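Local coordinates for protein extracellular ligand-binding receptor (Verminephrobacter eiseniae, PDB 4M88) that probably binds amino acids outside the cell for an ABC transporter, as a two-lobed solute-binding protein of the leucine-binding protein family, at residues S234-V239 / M281-E286; F210-I215 / V239-V244; N102-A107 / T285-E290. One frame throughout, in Å; residues are numbered along the deposited sequence.

In the fold
Residues 102-107 come first along the chain. They follow strand 99-101 of the five-stranded sheet and meet 285-290 in contact 3, which closes a loop of 177 residues. Contact 2 lies wholly within that loop and joins helices 208-220 and 235-247. Contact 1 crosses contact 2: 234-239 starts between the two segments of contact 2, overlaps the second at Val239, and pairs with 281-286 further on. Ile238 CD1 touches Ile215 CD1 at 3.8 Å. Contacts 1 and 3 end on the same part of the chain, sharing Thr285 and Glu286. Contact 2 lies in the lobe of the mixed sheet, contact 3 in the lobe of the five-stranded sheet, and contact 1 bridges the two.

Contact 1: residues S234-V239 / M281-E286; sequences SAAQIV and MQEYTE. With GOL (glycerol), chain D.
Ser234 and Glu286 make the closest direct approach between the segments. Ser234 CB lies 3.3 Å from Glu286 OE1, a van der Waals touch between a carbon and a carboxylate oxygen. Glu286 gets there because its chain bends at chi2 (83°), which swings the carboxylate toward the start of helix 235-247. Nearby, the methyl of Ala236 (CB) stands 3.9 Å from Glu283 OE2, at the end of a side chain that runs straight beyond CG.

The hydrogen bonds that link the two segments pass through a glycerol, probably from the crystallisation liquor. Its O2 accepts from Ala235 N at 2.8 Å in a nearly straight bond (170°). The same O2 donates to Glu286 OE2 at 2.6 Å. Its O3 accepts from Ala236 N at 3.1 Å and makes a weak bond to Glu283 OE2. Asn260 also bonds the glycerol, and Gln254 gives a second bond to Glu286 OE2.

A separate pair of hydrogen bonds caps the helix. Ser234 OG accepts from Gln237 N at 3.1 Å. Ser234 N donates to Gln237 OE1 at 3.1 Å in return, from 37° above the carbonyl plane; the pair is a capping box. Gln237 NE2 is held in turn by Asp20.

Between the two segments the polar links run through the glycerol, while Gln237-Asp20 and Glu286-Gln254 join the lobes directly. The helix start would favour the negative charge of Glu283 and Glu286. The N-H groups of Ala235 and Ala236 and these two carboxylates together hold a hydroxyl-bearing molecule between the lobes.

Contact 2: residues F210-I215 / V239-V244; sequences FIVAGI and VKVVGV
Val212 and Val241 meet with their side chains set at a slant to each other. The touching atoms are single methyls: Val212 CG1 lies 3.6 Å from Val241 CG2. The two valines have nearly the same first torsion, yet they use different branches. In Val212 the touching methyl is the one opposite the backbone N (chi1 179°). In Val241 it is the one opposite the carbonyl carbon, while CG1 takes the place across from N. Val212 CG1 also comes within 4.2 Å of Val241 CB, so it rests against the branch point as well as the methyl.

One turn further along helix 208-220, Ile215 faces Val242. Both side chains leave their helices toward the other segment. Their branch methyls meet more loosely, with Ile215 CG2 at 4.5 Å from Val242 CG2. The two pairs form a small apolar seam. Val241 is its exposed end and Ile215 its buried end.

Val212 CG1 also approaches the backbone of the facing helix, 4.2 Å from Gln237 O. Helices 208-220 and 235-247 lie side by side against the mixed sheet. They are the consecutive helices that connect parallel strands 201-205, 227-229 and 250-254, as in beta-alpha-beta crossovers. Ile215 packs down on Leu227 and Val229 of the middle strand. Val212 leans on Val233, in the loop that leads from that strand into helix 235-247.

Contact 3: residues N102-A107 / T285-E290; sequences NGVPGA and TEFQLE
The amide of Asn102 and the carboxylate of Glu290 are two of the flat groups here, their planes turned 45° apart. The third is the Phe287 ring, which Val104 CG1 approaches at CE1, 4.1 Å away. Asn102 ND2 donates to Glu290 OE2 at 2.7 Å, with an N-H...O angle of 163°. The oxygen lies in the amide plane. It is met on its anti side, with the donor 23° out of the carboxylate plane. The two side chains cross at about a right angle. Over one face of the carboxylate sits the other methyl of Val104: CG2 is 3.5 Å from Glu290 OE2 and 3.9 Å from Glu290 CD.

Glu290 reaches across because its chain is extended, with CG opposite the backbone N. Helix 286-303 is thereby tied to the loop after strand 99-101, near the centre of the chain, in the lobe of the parallel sheet. Asn102 OD1 accepts from the backbone N of Val121 and of Arg122, and ND2 also bonds Ser77 OG. Partners on both sides fix the rotation of the amide.

All four residues that touch are buried. Glu290 OE1 makes a salt bridge to Arg122. The buried carboxylate is thus shared between Asn102 and Arg122, which would favour its ionised form.

Contact 1: residues S234-V239 / M281-E286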
loop_
_atom_site.group_PDB
_atom_site.type_symbol
_atom_site.label_atom_id
_atom_site.label_comp_id
_atom_site.label_asym_id
_atom_site.label_seq_id
_atom_site.Cartn_x
_atom_site.Cartn_y
_atom_site.Cartn_z
ATOM N N SER A 234 9.821 3.487 0.594
ATOM C CA SER A 234 10.927 2.537 0.695
ATOM C C SER A 234 12.034 3.197 1.502
ATOM O O SER A 234 12.105 4.424 1.573
ATOM C CB SER A 234 11.453 2.132 -0.689
ATOM O OG SER A 234 12.135 3.208 -1.320
ATOM N N ALA A 235 12.882 2.395 2.136
ATOM C CA ALA A 235 14.030 2.956 2.851
ATOM C C ALA A 235 14.918 3.726 1.884
ATOM O O ALA A 235 15.522 4.743 2.242
ATOM C CB ALA A 235 14.819 1.862 3.539
ATOM N N ALA A 236 14.999 3.239 0.652
ATOM C CA ALA A 236 15.833 3.889 -0.352
ATOM C C ALA A 236 15.397 5.337 -0.596
ATOM O O ALA A 236 16.240 6.213 -0.774
ATOM C CB ALA A 236 15.800 3.098 -1.658
ATOM N N GLN A 237 14.084 5.572 -0.645
ATOM C CA GLN A 237 13.553 6.913 -0.912
ATOM C C GLN A 237 13.908 7.847 0.233
ATOM O O GLN A 237 14.184 9.038 0.026
ATOM C CB GLN A 237 12.029 6.888 -1.100
ATOM C CG GLN A 237 11.556 6.205 -2.382
ATOM C CD GLN A 237 10.036 6.063 -2.461
ATOM O OE1 GLN A 237 9.364 5.781 -1.457
ATOM N NE2 GLN A 237 9.486 6.257 -3.661
ATOM N N ILE A 238 13.893 7.303 1.447
ATOM C CA ILE A 238 14.222 8.096 2.631
ATOM C C ILE A 238 15.715 8.446 2.651
ATOM O O ILE A 238 16.079 9.596 2.877
ATOM C CB ILE A 238 13.794 7.380 3.923
ATOM C CG1 ILE A 238 12.292 7.082 3.879
ATOM C CG2 ILE A 238 14.159 8.225 5.150
ATOM C CD1 ILE A 238 11.818 6.175 5.017
ATOM N N VAL A 239 16.579 7.470 2.360
ATOM C CA VAL A 239 18.022 7.711 2.332
ATOM C C VAL A 239 18.437 8.686 1.220
ATOM O O VAL A 239 19.352 9.495 1.395
ATOM C CB VAL A 239 18.809 6.389 2.213
ATOM C CG1 VAL A 239 20.311 6.659 2.101
ATOM C CG2 VAL A 239 18.511 5.501 3.406
HETATM N N MSE A 281 17.348 -3.424 -13.143
HETATM C CA MSE A 281 17.046 -3.059 -11.770
HETATM C C MSE A 281 17.896 -3.825 -10.767
HETATM O O MSE A 281 18.004 -5.049 -10.835
HETATM C CB MSE A 281 15.572 -3.275 -11.482
HETATM C CG MSE A 281 14.896 -2.031 -10.988
HETATM SE SE MSE A 281 12.994 -2.269 -11.069
HETATM C CE MSE A 281 12.606 -1.337 -12.735
ATOM N N GLN A 282 18.487 -3.096 -9.828
ATOM C CA GLN A 282 19.450 -3.679 -8.905
ATOM C C GLN A 282 18.824 -3.908 -7.537
ATOM O O GLN A 282 19.315 -4.714 -6.749
ATOM C CB GLN A 282 20.666 -2.761 -8.764
ATOM C CG GLN A 282 21.412 -2.499 -10.061
ATOM C CD GLN A 282 22.436 -3.571 -10.360
ATOM O OE1 GLN A 282 23.024 -4.151 -9.446
ATOM N NE2 GLN A 282 22.657 -3.843 -11.645
ATOM N N GLU A 283 17.742 -3.187 -7.265
ATOM C CA GLU A 283 17.111 -3.202 -5.953
ATOM C C GLU A 283 15.610 -3.025 -6.161
ATOM O O GLU A 283 15.212 -2.352 -7.112
ATOM C CB GLU A 283 17.661 -2.046 -5.116
ATOM C CG GLU A 283 17.433 -2.165 -3.626
ATOM C CD GLU A 283 18.073 -1.021 -2.855
ATOM O OE1 GLU A 283 19.264 -0.725 -3.103
ATOM O OE2 GLU A 283 17.379 -0.417 -2.010
ATOM N N TYR A 284 14.786 -3.620 -5.296
ATOM C CA TYR A 284 13.325 -3.556 -5.472
ATOM C C TYR A 284 12.618 -2.765 -4.381
ATOM O O TYR A 284 13.195 -2.500 -3.329
ATOM C CB TYR A 284 12.734 -4.960 -5.562
ATOM C CG TYR A 284 13.424 -5.772 -6.624
ATOM C CD1 TYR A 284 13.589 -5.263 -7.905
ATOM C CD2 TYR A 284 13.962 -7.013 -6.334
ATOM C CE1 TYR A 284 14.252 -5.982 -8.882
ATOM C CE2 TYR A 284 14.622 -7.742 -7.296
ATOM C CZ TYR A 284 14.766 -7.222 -8.568
ATOM O OH TYR A 284 15.426 -7.950 -9.531
ATOM N N THR A 285 11.368 -2.379 -4.643
ATOM C CA THR A 285 10.574 -1.640 -3.661
ATOM C C THR A 285 9.317 -2.405 -3.246
ATOM O O THR A 285 8.905 -3.374 -3.903
ATOM C CB THR A 285 10.112 -0.279 -4.197
ATOM O OG1 THR A 285 9.082 -0.472 -5.176
ATOM C CG2 THR A 285 11.265 0.468 -4.823
ATOM N N GLU A 286 8.700 -1.935 -2.166
ATOM C CA GLU A 286 7.465 -2.508 -1.655
ATOM C C GLU A 286 6.312 -2.337 -2.649
ATOM O O GLU A 286 5.425 -3.184 -2.735
ATOM C CB GLU A 286 7.110 -1.847 -0.320
ATOM C CG GLU A 286 8.118 -2.127 0.812
ATOM C CD GLU A 286 9.341 -1.215 0.786
ATOM O OE1 GLU A 286 9.521 -0.453 -0.193
ATOM O OE2 GLU A 286 10.121 -1.259 1.764
HETATM C C1 GOL D . 13.169 -2.653 1.858
HETATM O O1 GOL D . 13.999 -3.632 1.273
HETATM C C2 GOL D . 13.186 -1.368 1.028
HETATM O O2 GOL D . 12.530 -0.369 1.785
HETATM C C3 GOL D . 14.624 -0.930 0.729
HETATM O O3 GOL D . 14.623 0.274 -0.021
#

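Contact 2: residues F210-I215 / V239-V244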
loop_
_atom_site.group_PDB
_atom_site.type_symbol
_atom_site.label_atom_id
_atom_site.label_comp_id
_atom_site.label_asym_id
_atom_site.label_seq_id
_atom_site.Cartn_x
_atom_site.Cartn_y
_atom_site.Cartn_z
ATOM N N PHE A 210 4.409 13.070 0.862
ATOM C CA PHE A 210 4.257 13.751 2.143
ATOM C C PHE A 210 5.077 13.060 3.230
ATOM O O PHE A 210 5.630 13.711 4.107
ATOM C CB PHE A 210 2.780 13.797 2.551
ATOM C CG PHE A 210 2.535 14.490 3.865
ATOM C CD1 PHE A 210 2.284 15.857 3.905
ATOM C CD2 PHE A 210 2.526 13.770 5.059
ATOM C CE1 PHE A 210 2.050 16.498 5.117
ATOM C CE2 PHE A 210 2.300 14.406 6.279
ATOM C CZ PHE A 210 2.057 15.770 6.310
ATOM N N ILE A 211 5.147 11.739 3.186
ATOM C CA ILE A 211 5.942 11.021 4.177
ATOM C C ILE A 211 7.418 11.396 4.039
ATOM O O ILE A 211 8.082 11.725 5.025
ATOM C CB ILE A 211 5.769 9.512 4.027
ATOM C CG1 ILE A 211 4.324 9.128 4.355
ATOM C CG2 ILE A 211 6.723 8.774 4.948
ATOM C CD1 ILE A 211 3.953 7.745 3.862
ATOM N N VAL A 212 7.922 11.368 2.813
ATOM C CA VAL A 212 9.321 11.713 2.578
ATOM C C VAL A 212 9.613 13.164 2.975
ATOM O O VAL A 212 10.583 13.452 3.689
ATOM C CB VAL A 212 9.717 11.462 1.119
ATOM C CG1 VAL A 212 11.161 11.861 0.900
ATOM C CG2 VAL A 212 9.528 9.985 0.766
ATOM N N ALA A 213 8.768 14.076 2.521
ATOM C CA ALA A 213 8.938 15.488 2.845
ATOM C C ALA A 213 8.811 15.728 4.343
ATOM O O ALA A 213 9.523 16.571 4.893
ATOM C CB ALA A 213 7.936 16.332 2.096
ATOM N N GLY A 214 7.909 14.988 5.002
ATOM C CA GLY A 214 7.687 15.152 6.427
ATOM C C GLY A 214 8.874 14.676 7.239
ATOM O O GLY A 214 9.271 15.313 8.215
ATOM N N ILE A 215 9.445 13.553 6.837
ATOM C CA ILE A 215 10.653 13.071 7.493
ATOM C C ILE A 215 11.762 14.108 7.368
ATOM O O ILE A 215 12.431 14.429 8.349
ATOM C CB ILE A 215 11.120 11.732 6.910
ATOM C CG1 ILE A 215 10.101 10.635 7.221
ATOM C CG2 ILE A 215 12.488 11.357 7.473
ATOM C CD1 ILE A 215 10.388 9.303 6.519
ATOM N N VAL A 239 16.579 7.470 2.360
ATOM C CA VAL A 239 18.022 7.711 2.332
ATOM C C VAL A 239 18.437 8.686 1.220
ATOM O O VAL A 239 19.352 9.495 1.395
ATOM C CB VAL A 239 18.809 6.389 2.213
ATOM C CG1 VAL A 239 20.311 6.659 2.101
ATOM C CG2 VAL A 239 18.511 5.501 3.406
ATOM N N LYS A 240 17.747 8.616 0.086
ATOM C CA LYS A 240 17.995 9.530 -1.027
ATOM C C LYS A 240 17.920 10.982 -0.556
ATOM O O LYS A 240 18.734 11.823 -0.955
ATOM C CB LYS A 240 16.964 9.283 -2.145
ATOM C CG LYS A 240 17.320 9.939 -3.467
ATOM C CD LYS A 240 18.560 9.280 -4.049
ATOM C CE LYS A 240 19.299 10.189 -5.019
ATOM N NZ LYS A 240 20.660 9.658 -5.322
ATOM N N VAL A 241 16.959 11.265 0.320
ATOM C CA VAL A 241 16.703 12.638 0.749
ATOM C C VAL A 241 17.502 13.058 1.989
ATOM O O VAL A 241 18.193 14.077 1.958
ATOM C CB VAL A 241 15.190 12.893 0.954
ATOM C CG1 VAL A 241 14.948 14.346 1.346
ATOM C CG2 VAL A 241 14.427 12.564 -0.322
ATOM N N VAL A 242 17.429 12.272 3.067
ATOM C CA VAL A 242 18.084 12.664 4.322
ATOM C C VAL A 242 19.365 11.888 4.653
ATOM O O VAL A 242 19.985 12.127 5.692
ATOM C CB VAL A 242 17.116 12.574 5.533
ATOM C CG1 VAL A 242 15.945 13.540 5.363
ATOM C CG2 VAL A 242 16.601 11.148 5.722
ATOM N N GLY A 243 19.757 10.961 3.787
ATOM C CA GLY A 243 20.985 10.217 4.008
ATOM C C GLY A 243 20.790 9.117 5.032
ATOM O O GLY A 243 19.724 8.987 5.636
ATOM N N VAL A 244 21.818 8.300 5.216
ATOM C CA VAL A 244 21.761 7.247 6.222
ATOM C C VAL A 244 21.608 7.879 7.602
ATOM O O VAL A 244 20.865 7.373 8.449
ATOM C CB VAL A 244 23.019 6.357 6.141
ATOM C CG1 VAL A 244 23.091 5.404 7.318
ATOM C CG2 VAL A 244 22.997 5.589 4.835
#

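Contact 3: residues N102-A107 / T285-E290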
loop_
_atom_site.group_PDB
_atom_site.type_symbol
_atom_site.label_atom_id
_atom_site.label_comp_id
_atom_site.label_asym_id
_atom_site.label_seq_id
_atom_site.Cartn_x
_atom_site.Cartn_y
_atom_site.Cartn_z
ATOM N N ASN A 102 -7.022 -5.095 -4.510
ATOM C CA ASN A 102 -6.141 -4.201 -3.761
ATOM C C ASN A 102 -6.466 -2.728 -3.986
ATOM O O ASN A 102 -7.060 -2.343 -5.002
ATOM C CB ASN A 102 -4.654 -4.486 -4.009
ATOM C CG ASN A 102 -3.783 -4.071 -2.829
ATOM O OD1 ASN A 102 -4.138 -4.320 -1.668
ATOM N ND2 ASN A 102 -2.662 -3.411 -3.112
ATOM N N GLY A 103 -6.088 -1.916 -3.010
ATOM C CA GLY A 103 -6.266 -0.478 -3.076
ATOM C C GLY A 103 -5.190 0.134 -2.207
ATOM O O GLY A 103 -4.860 -0.412 -1.146
ATOM N N VAL A 104 -4.614 1.236 -2.681
ATOM C CA VAL A 104 -3.618 1.994 -1.927
ATOM C C VAL A 104 -4.098 3.435 -1.871
ATOM O O VAL A 104 -4.359 4.032 -2.911
ATOM C CB VAL A 104 -2.265 1.990 -2.651
ATOM C CG1 VAL A 104 -1.232 2.843 -1.896
ATOM C CG2 VAL A 104 -1.776 0.572 -2.845
ATOM N N PRO A 105 -4.183 4.027 -0.668
ATOM C CA PRO A 105 -3.775 3.510 0.637
ATOM C C PRO A 105 -4.841 2.633 1.261
ATOM O O PRO A 105 -5.998 2.652 0.822
ATOM C CB PRO A 105 -3.650 4.787 1.471
ATOM C CG PRO A 105 -4.721 5.671 0.921
ATOM C CD PRO A 105 -4.730 5.393 -0.570
ATOM N N GLY A 106 -4.450 1.899 2.301
ATOM C CA GLY A 106 -5.373 1.074 3.056
ATOM C C GLY A 106 -6.101 1.840 4.145
ATOM O O GLY A 106 -6.324 1.312 5.237
ATOM N N ALA A 107 -6.489 3.079 3.853
ATOM C CA ALA A 107 -7.178 3.917 4.837
ATOM C C ALA A 107 -8.456 3.250 5.328
ATOM O O ALA A 107 -9.163 2.589 4.555
ATOM C CB ALA A 107 -7.480 5.291 4.250
ATOM N N THR A 285 11.368 -2.379 -4.643
ATOM C CA THR A 285 10.574 -1.640 -3.661
ATOM C C THR A 285 9.317 -2.405 -3.246
ATOM O O THR A 285 8.905 -3.374 -3.903
ATOM C CB THR A 285 10.112 -0.279 -4.197
ATOM O OG1 THR A 285 9.082 -0.472 -5.176
ATOM C CG2 THR A 285 11.265 0.468 -4.823
ATOM N N GLU A 286 8.700 -1.935 -2.166
ATOM C CA GLU A 286 7.465 -2.508 -1.655
ATOM C C GLU A 286 6.312 -2.337 -2.649
ATOM O O GLU A 286 5.425 -3.184 -2.735
ATOM C CB GLU A 286 7.110 -1.847 -0.320
ATOM C CG GLU A 286 8.118 -2.127 0.812
ATOM C CD GLU A 286 9.341 -1.215 0.786
ATOM O OE1 GLU A 286 9.521 -0.453 -0.193
ATOM O OE2 GLU A 286 10.121 -1.259 1.764
ATOM N N PHE A 287 6.317 -1.248 -3.409
ATOM C CA PHE A 287 5.259 -1.066 -4.405
ATOM C C PHE A 287 5.365 -2.048 -5.568
ATOM O O PHE A 287 4.351 -2.509 -6.086
ATOM C CB PHE A 287 5.203 0.373 -4.904
ATOM C CG PHE A 287 4.537 1.305 -3.933
ATOM C CD1 PHE A 287 3.334 0.943 -3.332
ATOM C CD2 PHE A 287 5.131 2.502 -3.578
ATOM C CE1 PHE A 287 2.718 1.784 -2.403
ATOM C CE2 PHE A 287 4.522 3.348 -2.660
ATOM C CZ PHE A 287 3.312 2.987 -2.074
ATOM N N GLN A 288 6.582 -2.368 -5.986
ATOM C CA GLN A 288 6.758 -3.422 -6.990
ATOM C C GLN A 288 6.206 -4.740 -6.462
ATOM O O GLN A 288 5.504 -5.452 -7.167
ATOM C CB GLN A 288 8.235 -3.569 -7.365
ATOM C CG GLN A 288 8.727 -2.375 -8.179
ATOM C CD GLN A 288 10.222 -2.286 -8.268
ATOM O OE1 GLN A 288 10.933 -2.918 -7.495
ATOM N NE2 GLN A 288 10.716 -1.486 -9.218
ATOM N N LEU A 289 6.519 -5.067 -5.215
ATOM C CA LEU A 289 6.054 -6.332 -4.655
ATOM C C LEU A 289 4.543 -6.327 -4.495
ATOM O O LEU A 289 3.889 -7.337 -4.732
ATOM C CB LEU A 289 6.758 -6.642 -3.327
ATOM C CG LEU A 289 6.293 -7.911 -2.611
ATOM C CD1 LEU A 289 6.441 -9.125 -3.513
ATOM C CD2 LEU A 289 7.114 -8.111 -1.346
ATOM N N GLU A 290 3.983 -5.182 -4.113
ATOM C CA GLU A 290 2.534 -5.053 -3.971
ATOM C C GLU A 290 1.837 -5.270 -5.304
ATOM O O GLU A 290 0.789 -5.920 -5.364
ATOM C CB GLU A 290 2.167 -3.670 -3.420
ATOM C CG GLU A 290 0.684 -3.507 -3.129
ATOM C CD GLU A 290 0.406 -2.513 -2.007
ATOM O OE1 GLU A 290 1.322 -1.736 -1.631
ATOM O OE2 GLU A 290 -0.732 -2.518 -1.486
#